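Long-range contacts in putative lipoprotein (Bacteroides thetaiotaomicron, PDB 4Q1Z), which is of unknown function, a putative two-domain lipoprotein of the DUF4876 family from a gut bacterium: residues R177-P182 / F225-P230; I197-A202 / S219-E224; P59-V64 / A88-G93; G82-A87 / L96-Q101. All coordinates share one frame; numbering follows the deposited sequence.

Contact 1 (R177-P182 / F225-P230)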
loop_
_atom_site.group_PDB
_atom_site.type_symbol
_atom_site.label_atom_id
_atom_site.label_comp_id
_atom_site.label_asym_id
_atom_site.label_seq_id
_atom_site.Cartn_x
_atom_site.Cartn_y
_atom_site.Cartn_z
ATOM N N ARG A 177 3.340 15.893 9.966
ATOM C CA ARG A 177 4.459 16.080 9.023
ATOM C C ARG A 177 4.129 15.383 7.690
ATOM O O ARG A 177 3.498 14.329 7.682
ATOM C CB ARG A 177 5.807 15.590 9.598
ATOM C CG ARG A 177 6.994 16.222 8.875
ATOM C CD ARG A 177 8.333 15.682 9.316
ATOM N NE ARG A 177 8.618 15.931 10.734
ATOM C CZ ARG A 177 9.305 16.975 11.199
ATOM N NH1 ARG A 177 9.766 17.901 10.366
ATOM N NH2 ARG A 177 9.520 17.108 12.499
ATOM N N VAL A 178 4.493 16.023 6.575
ATOM C CA VAL A 178 4.246 15.572 5.189
ATOM C C VAL A 178 5.585 15.546 4.426
ATOM O O VAL A 178 6.388 16.479 4.524
ATOM C CB VAL A 178 3.190 16.450 4.419
ATOM C CG1 VAL A 178 2.766 15.785 3.115
ATOM C CG2 VAL A 178 1.965 16.803 5.285
ATOM N N TRP A 179 5.827 14.445 3.723
ATOM C CA TRP A 179 6.966 14.198 2.846
ATOM C C TRP A 179 6.423 13.828 1.480
ATOM O O TRP A 179 5.241 13.486 1.357
ATOM C CB TRP A 179 7.865 13.050 3.370
ATOM C CG TRP A 179 8.422 13.225 4.744
ATOM C CD1 TRP A 179 7.817 12.892 5.927
ATOM C CD2 TRP A 179 9.747 13.667 5.080
ATOM N NE1 TRP A 179 8.655 13.183 6.979
ATOM C CE2 TRP A 179 9.867 13.608 6.483
ATOM C CE3 TRP A 179 10.851 14.112 4.326
ATOM C CZ2 TRP A 179 11.063 13.939 7.148
ATOM C CZ3 TRP A 179 12.006 14.508 4.990
ATOM C CH2 TRP A 179 12.108 14.407 6.384
ATOM N N LYS A 180 7.281 13.865 0.460
ATOM C CA LYS A 180 6.926 13.389 -0.874
ATOM C C LYS A 180 8.113 12.682 -1.497
ATOM O O LYS A 180 9.261 12.889 -1.104
ATOM C CB LYS A 180 6.353 14.485 -1.804
ATOM C CG LYS A 180 7.327 15.483 -2.400
ATOM C CD LYS A 180 6.561 16.386 -3.343
ATOM C CE LYS A 180 7.361 17.586 -3.756
ATOM N NZ LYS A 180 6.630 18.402 -4.760
ATOM N N PHE A 181 7.832 11.825 -2.451
ATOM C CA PHE A 181 8.892 11.167 -3.181
ATOM C C PHE A 181 9.462 12.185 -4.159
ATOM O O PHE A 181 8.680 12.936 -4.764
ATOM C CB PHE A 181 8.350 9.925 -3.927
ATOM C CG PHE A 181 8.081 8.714 -3.061
ATOM C CD1 PHE A 181 9.078 7.774 -2.819
ATOM C CD2 PHE A 181 6.814 8.486 -2.524
ATOM C CE1 PHE A 181 8.823 6.641 -2.044
ATOM C CE2 PHE A 181 6.550 7.330 -1.766
ATOM C CZ PHE A 181 7.566 6.432 -1.512
ATOM N N PRO A 182 10.803 12.229 -4.365
ATOM C CA PRO A 182 11.349 13.089 -5.442
ATOM C C PRO A 182 11.007 12.501 -6.837
ATOM O O PRO A 182 10.267 11.513 -6.933
ATOM C CB PRO A 182 12.854 13.079 -5.155
ATOM C CG PRO A 182 13.107 11.791 -4.472
ATOM C CD PRO A 182 11.862 11.412 -3.729
ATOM N N PHE A 225 14.077 8.982 5.370
ATOM C CA PHE A 225 13.643 10.291 5.855
ATOM C C PHE A 225 14.835 11.008 6.498
ATOM O O PHE A 225 14.842 11.204 7.718
ATOM C CB PHE A 225 12.507 10.127 6.867
ATOM C CG PHE A 225 11.234 9.528 6.336
ATOM C CD1 PHE A 225 10.350 10.293 5.579
ATOM C CD2 PHE A 225 10.860 8.234 6.682
ATOM C CE1 PHE A 225 9.139 9.754 5.123
ATOM C CE2 PHE A 225 9.632 7.698 6.243
ATOM C CZ PHE A 225 8.787 8.464 5.455
ATOM N N ASN A 226 15.863 11.352 5.700
ATOM C CA ASN A 226 17.056 12.018 6.228
ATOM C C ASN A 226 16.735 13.460 6.719
ATOM O O ASN A 226 16.032 14.210 6.049
ATOM C CB ASN A 226 18.156 12.033 5.170
ATOM C CG ASN A 226 19.429 12.715 5.554
ATOM O OD1 ASN A 226 19.920 12.615 6.678
ATOM N ND2 ASN A 226 20.028 13.387 4.593
HETATM N N MSE A 227 17.234 13.825 7.902
HETATM C CA MSE A 227 17.029 15.158 8.464
HETATM C C MSE A 227 18.386 15.747 8.887
HETATM O O MSE A 227 18.452 16.721 9.658
HETATM C CB MSE A 227 16.028 15.120 9.636
HETATM C CG MSE A 227 14.639 14.675 9.194
HETATM SE SE MSE A 227 13.273 14.872 10.514
HETATM C CE MSE A 227 13.047 16.802 10.456
ATOM N N ASN A 228 19.459 15.131 8.358
ATOM C CA ASN A 228 20.873 15.474 8.539
ATOM C C ASN A 228 21.246 15.535 10.010
ATOM O O ASN A 228 21.720 16.557 10.516
ATOM C CB ASN A 228 21.252 16.762 7.783
ATOM C CG ASN A 228 20.877 16.706 6.310
ATOM O OD1 ASN A 228 21.395 15.877 5.532
ATOM N ND2 ASN A 228 19.897 17.525 5.926
ATOM N N ASN A 229 21.003 14.407 10.692
ATOM C CA ASN A 229 21.384 14.177 12.072
ATOM C C ASN A 229 22.916 13.991 12.072
ATOM O O ASN A 229 23.407 13.176 11.292
ATOM C CB ASN A 229 20.641 12.952 12.639
ATOM C CG ASN A 229 20.819 12.771 14.128
ATOM O OD1 ASN A 229 21.934 12.832 14.673
ATOM N ND2 ASN A 229 19.710 12.586 14.822
ATOM N N PRO A 230 23.699 14.777 12.863
ATOM C CA PRO A 230 25.174 14.662 12.784
ATOM C C PRO A 230 25.736 13.307 13.183
ATOM O O PRO A 230 26.799 12.915 12.687
ATOM C CB PRO A 230 25.677 15.719 13.782
ATOM C CG PRO A 230 24.549 16.604 14.043
ATOM C CD PRO A 230 23.289 15.839 13.807
#

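Contact 2 (I197-A202 / S219-E224)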
loop_
_atom_site.group_PDB
_atom_site.type_symbol
_atom_site.label_atom_id
_atom_site.label_comp_id
_atom_site.label_asym_id
_atom_site.label_seq_id
_atom_site.Cartn_x
_atom_site.Cartn_y
_atom_site.Cartn_z
ATOM N N ILE A 197 10.721 0.441 0.231
ATOM C CA ILE A 197 10.900 0.583 1.666
ATOM C C ILE A 197 11.444 1.987 1.917
ATOM O O ILE A 197 12.334 2.455 1.201
ATOM C CB ILE A 197 11.813 -0.525 2.298
ATOM C CG1 ILE A 197 11.312 -1.952 1.956
ATOM C CG2 ILE A 197 11.996 -0.327 3.826
ATOM C CD1 ILE A 197 12.308 -3.009 2.101
ATOM N N ILE A 198 10.875 2.654 2.928
ATOM C CA ILE A 198 11.300 3.951 3.437
ATOM C C ILE A 198 11.655 3.719 4.891
ATOM O O ILE A 198 10.834 3.197 5.641
ATOM C CB ILE A 198 10.271 5.110 3.256
ATOM C CG1 ILE A 198 9.499 5.020 1.925
ATOM C CG2 ILE A 198 10.976 6.440 3.401
ATOM C CD1 ILE A 198 8.145 5.683 1.965
ATOM N N SER A 199 12.890 4.045 5.266
ATOM C CA SER A 199 13.399 3.931 6.629
ATOM C C SER A 199 13.560 5.309 7.241
ATOM O O SER A 199 13.788 6.272 6.514
ATOM C CB SER A 199 14.743 3.213 6.634
ATOM O OG SER A 199 14.611 1.803 6.683
ATOM N N GLN A 200 13.445 5.417 8.567
ATOM C CA GLN A 200 13.714 6.669 9.282
ATOM C C GLN A 200 15.204 6.991 9.076
ATOM O O GLN A 200 15.559 8.108 8.711
ATOM C CB GLN A 200 13.373 6.517 10.786
ATOM C CG GLN A 200 13.821 7.687 11.635
ATOM C CD GLN A 200 14.033 7.350 13.090
ATOM O OE1 GLN A 200 15.142 7.485 13.612
ATOM N NE2 GLN A 200 12.970 6.996 13.804
ATOM N N PHE A 201 16.056 5.960 9.263
ATOM C CA PHE A 201 17.511 5.969 9.163
ATOM C C PHE A 201 17.912 4.706 8.428
ATOM O O PHE A 201 17.903 3.629 9.016
ATOM C CB PHE A 201 18.104 6.054 10.591
ATOM C CG PHE A 201 19.601 5.908 10.768
ATOM C CD1 PHE A 201 20.484 6.649 9.995
ATOM C CD2 PHE A 201 20.121 5.105 11.779
ATOM C CE1 PHE A 201 21.862 6.521 10.174
ATOM C CE2 PHE A 201 21.493 4.988 11.966
ATOM C CZ PHE A 201 22.356 5.714 11.180
ATOM N N ALA A 202 18.162 4.806 7.119
ATOM C CA ALA A 202 18.444 3.606 6.314
ATOM C C ALA A 202 19.885 3.088 6.514
ATOM O O ALA A 202 20.703 3.165 5.601
ATOM C CB ALA A 202 18.154 3.871 4.844
ATOM N N SER A 219 19.871 -0.862 5.607
ATOM C CA SER A 219 20.781 -0.263 4.621
ATOM C C SER A 219 20.287 -0.365 3.178
ATOM O O SER A 219 20.553 0.566 2.416
ATOM C CB SER A 219 22.205 -0.817 4.739
ATOM O OG SER A 219 22.281 -2.216 4.509
ATOM N N SER A 220 19.561 -1.453 2.804
ATOM C CA SER A 220 19.087 -1.658 1.420
ATOM C C SER A 220 17.735 -0.988 1.132
ATOM O O SER A 220 17.184 -1.186 0.044
ATOM C CB SER A 220 19.022 -3.140 1.064
ATOM O OG SER A 220 18.050 -3.797 1.858
ATOM N N SER A 221 17.223 -0.169 2.070
ATOM C CA SER A 221 15.985 0.607 1.877
ATOM C C SER A 221 16.158 1.494 0.662
ATOM O O SER A 221 17.234 2.057 0.485
ATOM C CB SER A 221 15.685 1.469 3.106
ATOM O OG SER A 221 15.418 0.719 4.280
ATOM N N GLU A 222 15.130 1.599 -0.185
ATOM C CA GLU A 222 15.150 2.441 -1.388
ATOM C C GLU A 222 15.240 3.908 -0.992
ATOM O O GLU A 222 16.048 4.658 -1.542
ATOM C CB GLU A 222 13.879 2.193 -2.230
ATOM C CG GLU A 222 13.857 0.867 -2.982
ATOM C CD GLU A 222 13.645 -0.378 -2.147
ATOM O OE1 GLU A 222 12.850 -0.333 -1.180
ATOM O OE2 GLU A 222 14.252 -1.414 -2.487
ATOM N N PHE A 223 14.427 4.298 -0.004
ATOM C CA PHE A 223 14.332 5.666 0.499
ATOM C C PHE A 223 14.557 5.759 2.003
ATOM O O PHE A 223 14.528 4.754 2.715
ATOM C CB PHE A 223 12.964 6.288 0.136
ATOM C CG PHE A 223 12.914 6.779 -1.287
ATOM C CD1 PHE A 223 12.642 5.905 -2.330
ATOM C CD2 PHE A 223 13.238 8.094 -1.594
ATOM C CE1 PHE A 223 12.667 6.346 -3.655
ATOM C CE2 PHE A 223 13.284 8.526 -2.913
ATOM C CZ PHE A 223 12.979 7.657 -3.936
ATOM N N GLU A 224 14.827 6.984 2.471
ATOM C CA GLU A 224 14.991 7.315 3.874
ATOM C C GLU A 224 14.531 8.724 4.137
ATOM O O GLU A 224 14.548 9.544 3.238
ATOM C CB GLU A 224 16.422 7.112 4.360
ATOM C CG GLU A 224 17.458 8.023 3.741
ATOM C CD GLU A 224 18.786 7.973 4.453
ATOM O OE1 GLU A 224 18.853 7.378 5.550
ATOM O OE2 GLU A 224 19.768 8.514 3.902
HETATM O O HOH W 1 21.197 3.220 3.015
#

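Contact 3 (P59-V64 / A88-G93)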
loop_
_atom_site.group_PDB
_atom_site.type_symbol
_atom_site.label_atom_id
_atom_site.label_comp_id
_atom_site.label_asym_id
_atom_site.label_seq_id
_atom_site.Cartn_x
_atom_site.Cartn_y
_atom_site.Cartn_z
ATOM N N PRO A 59 -10.629 -29.722 -32.256
ATOM C CA PRO A 59 -11.510 -30.327 -31.234
ATOM C C PRO A 59 -10.813 -31.240 -30.215
ATOM O O PRO A 59 -9.751 -31.811 -30.487
ATOM C CB PRO A 59 -12.528 -31.115 -32.067
ATOM C CG PRO A 59 -12.563 -30.404 -33.366
ATOM C CD PRO A 59 -11.132 -30.018 -33.613
ATOM N N GLY A 60 -11.434 -31.332 -29.038
ATOM C CA GLY A 60 -10.978 -32.116 -27.895
ATOM C C GLY A 60 -11.502 -31.579 -26.576
ATOM O O GLY A 60 -12.336 -30.668 -26.564
ATOM N N ILE A 61 -11.030 -32.142 -25.449
ATOM C CA ILE A 61 -11.447 -31.652 -24.132
ATOM C C ILE A 61 -10.293 -30.823 -23.551
ATOM O O ILE A 61 -9.170 -31.318 -23.434
ATOM C CB ILE A 61 -12.010 -32.731 -23.149
ATOM C CG1 ILE A 61 -10.989 -33.822 -22.754
ATOM C CG2 ILE A 61 -13.317 -33.333 -23.670
ATOM C CD1 ILE A 61 -10.483 -33.672 -21.300
ATOM N N TYR A 62 -10.563 -29.540 -23.261
ATOM C CA TYR A 62 -9.567 -28.593 -22.748
ATOM C C TYR A 62 -9.938 -28.043 -21.387
ATOM O O TYR A 62 -11.120 -27.975 -21.052
ATOM C CB TYR A 62 -9.422 -27.395 -23.712
ATOM C CG TYR A 62 -8.850 -27.701 -25.080
ATOM C CD1 TYR A 62 -9.682 -28.038 -26.145
ATOM C CD2 TYR A 62 -7.492 -27.545 -25.339
ATOM C CE1 TYR A 62 -9.167 -28.284 -27.418
ATOM C CE2 TYR A 62 -6.964 -27.789 -26.607
ATOM C CZ TYR A 62 -7.807 -28.153 -27.646
ATOM O OH TYR A 62 -7.299 -28.379 -28.902
ATOM N N SER A 63 -8.930 -27.592 -20.626
ATOM C CA SER A 63 -9.126 -26.885 -19.359
ATOM C C SER A 63 -8.979 -25.388 -19.694
ATOM O O SER A 63 -7.894 -24.929 -20.062
ATOM C CB SER A 63 -8.154 -27.365 -18.282
ATOM O OG SER A 63 -8.849 -27.943 -17.188
ATOM N N VAL A 64 -10.110 -24.672 -19.687
ATOM C CA VAL A 64 -10.187 -23.268 -20.082
ATOM C C VAL A 64 -10.091 -22.376 -18.846
ATOM O O VAL A 64 -10.825 -22.582 -17.880
ATOM C CB VAL A 64 -11.477 -23.010 -20.903
ATOM C CG1 VAL A 64 -11.507 -21.595 -21.468
ATOM C CG2 VAL A 64 -11.623 -24.039 -22.020
ATOM N N ALA A 88 -16.205 -29.933 -23.192
ATOM C CA ALA A 88 -16.341 -30.762 -24.399
ATOM C C ALA A 88 -16.410 -29.896 -25.649
ATOM O O ALA A 88 -17.495 -29.483 -26.071
ATOM C CB ALA A 88 -17.571 -31.655 -24.297
ATOM N N LEU A 89 -15.237 -29.610 -26.231
ATOM C CA LEU A 89 -15.107 -28.774 -27.426
ATOM C C LEU A 89 -14.976 -29.661 -28.666
ATOM O O LEU A 89 -13.898 -30.202 -28.919
ATOM C CB LEU A 89 -13.894 -27.820 -27.301
ATOM C CG LEU A 89 -13.876 -26.818 -26.142
ATOM C CD1 LEU A 89 -13.021 -27.321 -25.008
ATOM C CD2 LEU A 89 -13.290 -25.511 -26.586
ATOM N N PHE A 90 -16.074 -29.851 -29.420
ATOM C CA PHE A 90 -16.043 -30.710 -30.612
ATOM C C PHE A 90 -16.809 -30.101 -31.789
ATOM O O PHE A 90 -16.312 -30.147 -32.914
ATOM C CB PHE A 90 -16.587 -32.115 -30.299
ATOM C CG PHE A 90 -15.876 -32.839 -29.177
ATOM C CD1 PHE A 90 -14.612 -33.385 -29.370
ATOM C CD2 PHE A 90 -16.473 -32.979 -27.929
ATOM C CE1 PHE A 90 -13.956 -34.053 -28.334
ATOM C CE2 PHE A 90 -15.815 -33.648 -26.893
ATOM C CZ PHE A 90 -14.560 -34.177 -27.102
ATOM N N LYS A 91 -18.002 -29.528 -31.529
ATOM C CA LYS A 91 -18.847 -28.891 -32.541
ATOM C C LYS A 91 -18.321 -27.482 -32.939
ATOM O O LYS A 91 -17.354 -26.967 -32.360
ATOM C CB LYS A 91 -20.305 -28.810 -32.048
ATOM N N HIS A 92 -18.964 -26.888 -33.953
ATOM C CA HIS A 92 -18.649 -25.573 -34.502
ATOM C C HIS A 92 -19.978 -24.878 -34.881
ATOM O O HIS A 92 -20.683 -25.367 -35.765
ATOM C CB HIS A 92 -17.704 -25.737 -35.713
ATOM C CG HIS A 92 -17.431 -24.490 -36.502
ATOM N ND1 HIS A 92 -16.165 -23.940 -36.556
ATOM C CD2 HIS A 92 -18.253 -23.767 -37.300
ATOM C CE1 HIS A 92 -16.261 -22.898 -37.366
ATOM N NE2 HIS A 92 -17.503 -22.741 -37.818
ATOM N N GLY A 93 -20.331 -23.773 -34.221
ATOM C CA GLY A 93 -19.564 -23.132 -33.160
ATOM C C GLY A 93 -20.090 -23.421 -31.771
ATOM O O GLY A 93 -21.006 -22.736 -31.298
#

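Contact 4 (G82-A87 / L96-Q101)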
loop_
_atom_site.group_PDB
_atom_site.type_symbol
_atom_site.label_atom_id
_atom_site.label_comp_id
_atom_site.label_asym_id
_atom_site.label_seq_id
_atom_site.Cartn_x
_atom_site.Cartn_y
_atom_site.Cartn_z
ATOM N N GLY A 82 -11.503 -17.085 -13.538
ATOM C CA GLY A 82 -12.510 -18.095 -13.803
ATOM C C GLY A 82 -11.936 -19.274 -14.544
ATOM O O GLY A 82 -10.839 -19.187 -15.088
ATOM N N ASN A 83 -12.652 -20.398 -14.534
ATOM C CA ASN A 83 -12.242 -21.591 -15.266
ATOM C C ASN A 83 -13.418 -22.509 -15.561
ATOM O O ASN A 83 -14.483 -22.390 -14.964
ATOM C CB ASN A 83 -11.115 -22.371 -14.569
ATOM C CG ASN A 83 -11.431 -22.895 -13.209
ATOM O OD1 ASN A 83 -12.116 -23.908 -13.057
ATOM N ND2 ASN A 83 -10.846 -22.273 -12.201
ATOM N N SER A 84 -13.215 -23.385 -16.532
ATOM C CA SER A 84 -14.115 -24.428 -16.986
ATOM C C SER A 84 -13.222 -25.629 -17.187
ATOM O O SER A 84 -12.360 -25.611 -18.074
ATOM C CB SER A 84 -14.840 -24.008 -18.264
ATOM O OG SER A 84 -16.231 -24.289 -18.208
ATOM N N VAL A 85 -13.323 -26.607 -16.275
ATOM C CA VAL A 85 -12.467 -27.792 -16.294
ATOM C C VAL A 85 -13.058 -28.853 -17.213
ATOM O O VAL A 85 -14.248 -29.168 -17.118
ATOM C CB VAL A 85 -12.186 -28.353 -14.879
ATOM C CG1 VAL A 85 -11.029 -29.352 -14.905
ATOM C CG2 VAL A 85 -11.897 -27.223 -13.893
ATOM N N ASN A 86 -12.198 -29.377 -18.115
ATOM C CA ASN A 86 -12.445 -30.429 -19.102
ATOM C C ASN A 86 -13.775 -30.216 -19.860
ATOM O O ASN A 86 -14.691 -31.047 -19.805
ATOM C CB ASN A 86 -12.367 -31.823 -18.448
ATOM C CG ASN A 86 -11.024 -32.157 -17.815
ATOM O OD1 ASN A 86 -10.012 -31.434 -17.952
ATOM N ND2 ASN A 86 -10.993 -33.273 -17.094
ATOM N N ALA A 87 -13.856 -29.077 -20.569
ATOM C CA ALA A 87 -15.001 -28.707 -21.402
ATOM C C ALA A 87 -15.008 -29.554 -22.689
ATOM O O ALA A 87 -13.938 -29.880 -23.199
ATOM C CB ALA A 87 -14.933 -27.224 -21.736
ATOM N N LEU A 96 -19.423 -22.008 -24.935
ATOM C CA LEU A 96 -18.894 -22.284 -23.600
ATOM C C LEU A 96 -19.083 -21.081 -22.684
ATOM O O LEU A 96 -18.770 -19.947 -23.070
ATOM C CB LEU A 96 -17.408 -22.678 -23.678
ATOM C CG LEU A 96 -16.685 -23.032 -22.369
ATOM C CD1 LEU A 96 -17.334 -24.224 -21.654
ATOM C CD2 LEU A 96 -15.231 -23.321 -22.628
ATOM N N ASN A 97 -19.600 -21.344 -21.468
ATOM C CA ASN A 97 -19.859 -20.324 -20.460
ATOM C C ASN A 97 -18.930 -20.504 -19.273
ATOM O O ASN A 97 -18.849 -21.599 -18.704
ATOM C CB ASN A 97 -21.313 -20.347 -20.018
ATOM C CG ASN A 97 -22.289 -20.157 -21.151
ATOM O OD1 ASN A 97 -22.468 -19.045 -21.657
ATOM N ND2 ASN A 97 -22.948 -21.243 -21.573
ATOM N N ILE A 98 -18.194 -19.425 -18.937
ATOM C CA ILE A 98 -17.250 -19.347 -17.816
ATOM C C ILE A 98 -17.735 -18.328 -16.829
ATOM O O ILE A 98 -17.959 -17.178 -17.191
ATOM C CB ILE A 98 -15.779 -18.997 -18.225
ATOM C CG1 ILE A 98 -15.363 -19.435 -19.666
ATOM C CG2 ILE A 98 -14.777 -19.387 -17.134
ATOM C CD1 ILE A 98 -15.063 -20.875 -19.867
ATOM N N GLU A 99 -17.843 -18.725 -15.572
ATOM C CA GLU A 99 -18.180 -17.809 -14.491
ATOM C C GLU A 99 -16.901 -17.161 -14.035
ATOM O O GLU A 99 -15.967 -17.861 -13.657
ATOM C CB GLU A 99 -18.847 -18.571 -13.362
ATOM C CG GLU A 99 -19.516 -17.689 -12.334
ATOM C CD GLU A 99 -20.180 -18.549 -11.291
ATOM O OE1 GLU A 99 -20.966 -19.454 -11.667
ATOM O OE2 GLU A 99 -19.838 -18.374 -10.101
ATOM N N VAL A 100 -16.833 -15.828 -14.124
ATOM C CA VAL A 100 -15.636 -15.044 -13.810
ATOM C C VAL A 100 -15.917 -14.185 -12.576
ATOM O O VAL A 100 -16.740 -13.271 -12.631
ATOM C CB VAL A 100 -15.177 -14.198 -15.041
ATOM C CG1 VAL A 100 -13.964 -13.329 -14.700
ATOM C CG2 VAL A 100 -14.875 -15.092 -16.239
ATOM N N GLN A 101 -15.242 -14.482 -11.461
ATOM C CA GLN A 101 -15.458 -13.735 -10.224
ATOM C C GLN A 101 -14.324 -12.751 -10.006
ATOM O O GLN A 101 -13.227 -12.956 -10.514
ATOM C CB GLN A 101 -15.634 -14.684 -9.035
ATOM C CG GLN A 101 -16.858 -15.627 -9.203
ATOM C CD GLN A 101 -17.776 -15.699 -7.992
ATOM O OE1 GLN A 101 -17.878 -14.755 -7.177
ATOM N NE2 GLN A 101 -18.490 -16.820 -7.865
HETATM O O HOH W 2 -17.320 -21.776 -15.131
HETATM O O HOH W 3 -15.268 -20.240 -13.031
#

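Contact 1 (R177-P182 / F225-P230)
Arg177 meets Met227, a selenomethionine, with the flat of its guanidinium: the terminal methyl CE of Met227 lies over one face, 3.5 Å from Arg177 NH1. The two side chains approach from opposite directions, and the arginine reaches the methyl because its chain, extended through CG and CD, bends at chi3 (-62°). The same NH1 is hydrogen-bonded to Met251 O and His242 NE2, so the group is fixed from outside while the methyl covers it.

Two residues on, and also directed at the loop, Trp179 contributes the largest share of the buried surface. Phe225 sends a ring edge onto the indole, CD1 standing 3.5 Å from Trp179 CD2 and over the centre of the bicycle. With CD1 over the indole face, the centroids of the Phe225 ring and the Trp179 five-membered ring 4.5 Å apart and the planes at 59°, this is an edge-to-face pair. This is a strand packed against the loop that follows strand 223-224, and His242 and Tyr257 add further rings to the aromatic cluster. At the indole rim the approach is different: Met227 CG comes in the ring plane, 3.8 Å from Trp179 CH2, and its SE also lies at the edge, a Met-aromatic contact 5.4 Å from the six-membered centroid. Beyond the tryptophan the loop braces itself, for Asn226 OD1 accepts from Asn228 N at 3.1 Å, forming an Asx turn.

Contact 2 (I197-A202 / S219-E224)
Glu222 OE1 accepts from Ile197 N in the shortest hydrogen bond between the segments, 2.7 Å long and nearly straight at 170°. The bend at chi2 (73°) folds the glutamate back to meet the backbone, while its other oxygen, OE2, forms a salt bridge with Arg387. Next along, Phe223 N donates to Ile197 O at 3.0 Å and Ser199 N to Phe223 O at 3.1 Å, the bonding expected of parallel strands pairing Ile198 with Phe223 and Ser199 with Glu224. On the Ile198 and Phe223 face, Ile198 CG2 rests 3.8 Å from Phe223 CB. Two hydroxyls meet on the other side, Ser199 OG and Ser221 OG, 2.8 Å apart.

Glu224 closes the far end. Its OE1 takes Ala202 N at 3.1 Å on the anti side of the carboxylate, 25° out of plane, and OE2 is held by Gln235 N, so both oxygens bind backbone amides. A water donates to Ala202 O and Ser219 O, bridging the ends of the two segments.

The short strand 223-224 thus fills the place between strands 195-199 and 238-245, with strand 131-136 pairing on the other side of 195-199.

Contact 3 (P59-V64 / A88-G93)
Leu89 and Gly60 form the tight part of this contact, bonded to each other in both directions. Gly60 N donates to Leu89 O at 2.7 Å and 168°, whereas the return bond from Leu89 N to Gly60 O is longer, 3.1 Å, and more bent at 137°. The pair is therefore an antiparallel hydrogen-bonded one, followed by the non-hydrogen-bonded pair Ile61 with Ala88. On the buried side Leu89 CD1 reaches the Tyr62 ring at its edge, near the ring plane, 3.6 Å from Tyr62 CD1, and the two side chains cross at about a right angle. The tyrosine hydroxyl is anchored beyond the contact by Ile58 O, which probably helps to hold the ring beside the leucine, and Phe34 and Val13 also touch Leu89.

The other side faces solvent and is looser. Phe90 turns its ring back over the glycine, with CG anti to its own carbonyl carbon (chi1 -57°), so that CE1 comes within 3.6 Å of Gly60 CA and Gly60 O lies over one ring face toward the rim. Exposed neighbours flank this ring obliquely: Ile61 CG2 sits 3.7 Å from Phe90 CZ, the two side chains lying alongside and pointing the same way, and Pro59 CB is 4.1 Å from Phe90 CD1. Contacts here are mostly apolar, without a polar bond from any side chain to the other segment.

Such alternation of hydrogen-bonded and non-hydrogen-bonded pairs is the mark of antiparallel pairing; strands 60-72 and 77-89, consecutive in the chain, form a beta hairpin, and this is its open end.

Contact 4 (G82-A87 / L96-Q101)
Ile98 lays one branch on the Asn83 backbone and the other on the Ser84 side chain: CG2 comes 3.5 Å from Asn83 N, and CD1 reaches Ser84 CB at the same distance of 3.5 Å. The branching puts CG2 anti to the backbone N and CG1 beside it, with chi1 at -28°, which sends CG2 to Asn83 and CD1 to Ser84. Ser84 in turn places OG 3.6 Å from Leu96 CD1. That leucine methyl also touches Ala87 CB, 3.8 Å away, and thereby spans the corner that the chain turns at 85 and 86.

No direct hydrogen bond joins the segments. Two waters take that role beside Asn83: one donates to Asn83 O and accepts from Glu99 N, and the other accepts from Asn83 N, 3.0 Å away, while donating to Glu99 O at 2.6 Å. The N and O of both Asn83 and Glu99 are thus linked through water, which implies that the strands have parted here. The axes of 82-84 and 96-101 support this, since they approach to 5.5 Å and run antiparallel at 154°. Only near Gly82 do the backbones draw together, where Gly82 CA lies 3.5 Å from Glu99 O.

Both strands find regular partners on their outer flanks. Strand 77-89 bonds to strand 60-72 through Gly82 with Val66 and Ser84 with Val64, and strand 95-105 runs parallel to strand 11-19, bonded through Leu96 with Asp14 and Tyr16, while Ile98 packs on Val15 and Leu17. The water-bridged seam therefore lies inside the seven-stranded sheet, between strands 77-89 and 95-105.

In the fold
Contacts 1 and 2 are buried and reach the eleven-stranded sheet, contact 1 by joining one of its strands to a loop, whereas contacts 3 and 4 are partly buried and belong to the seven-stranded sheet, on the opposite side of the chain's centre. Each pair adjoins: centres are about 11 Å apart in the first and about 12 Å in the second, against about 45 to 60 Å between the pairs. Phe225 N probably bonds to Ser199 O, linking contacts 1 and 2, and Val64 O to Ser84 N, linking 3 and 4, which share strand 77-89. Chemistry differs too: contact 1 is aromatic without a cross-segment hydrogen bond, contact 2 combines parallel strand bonds with two carboxylate-to-amide bonds, contact 3 is directly paired, contact 4 bridged by water.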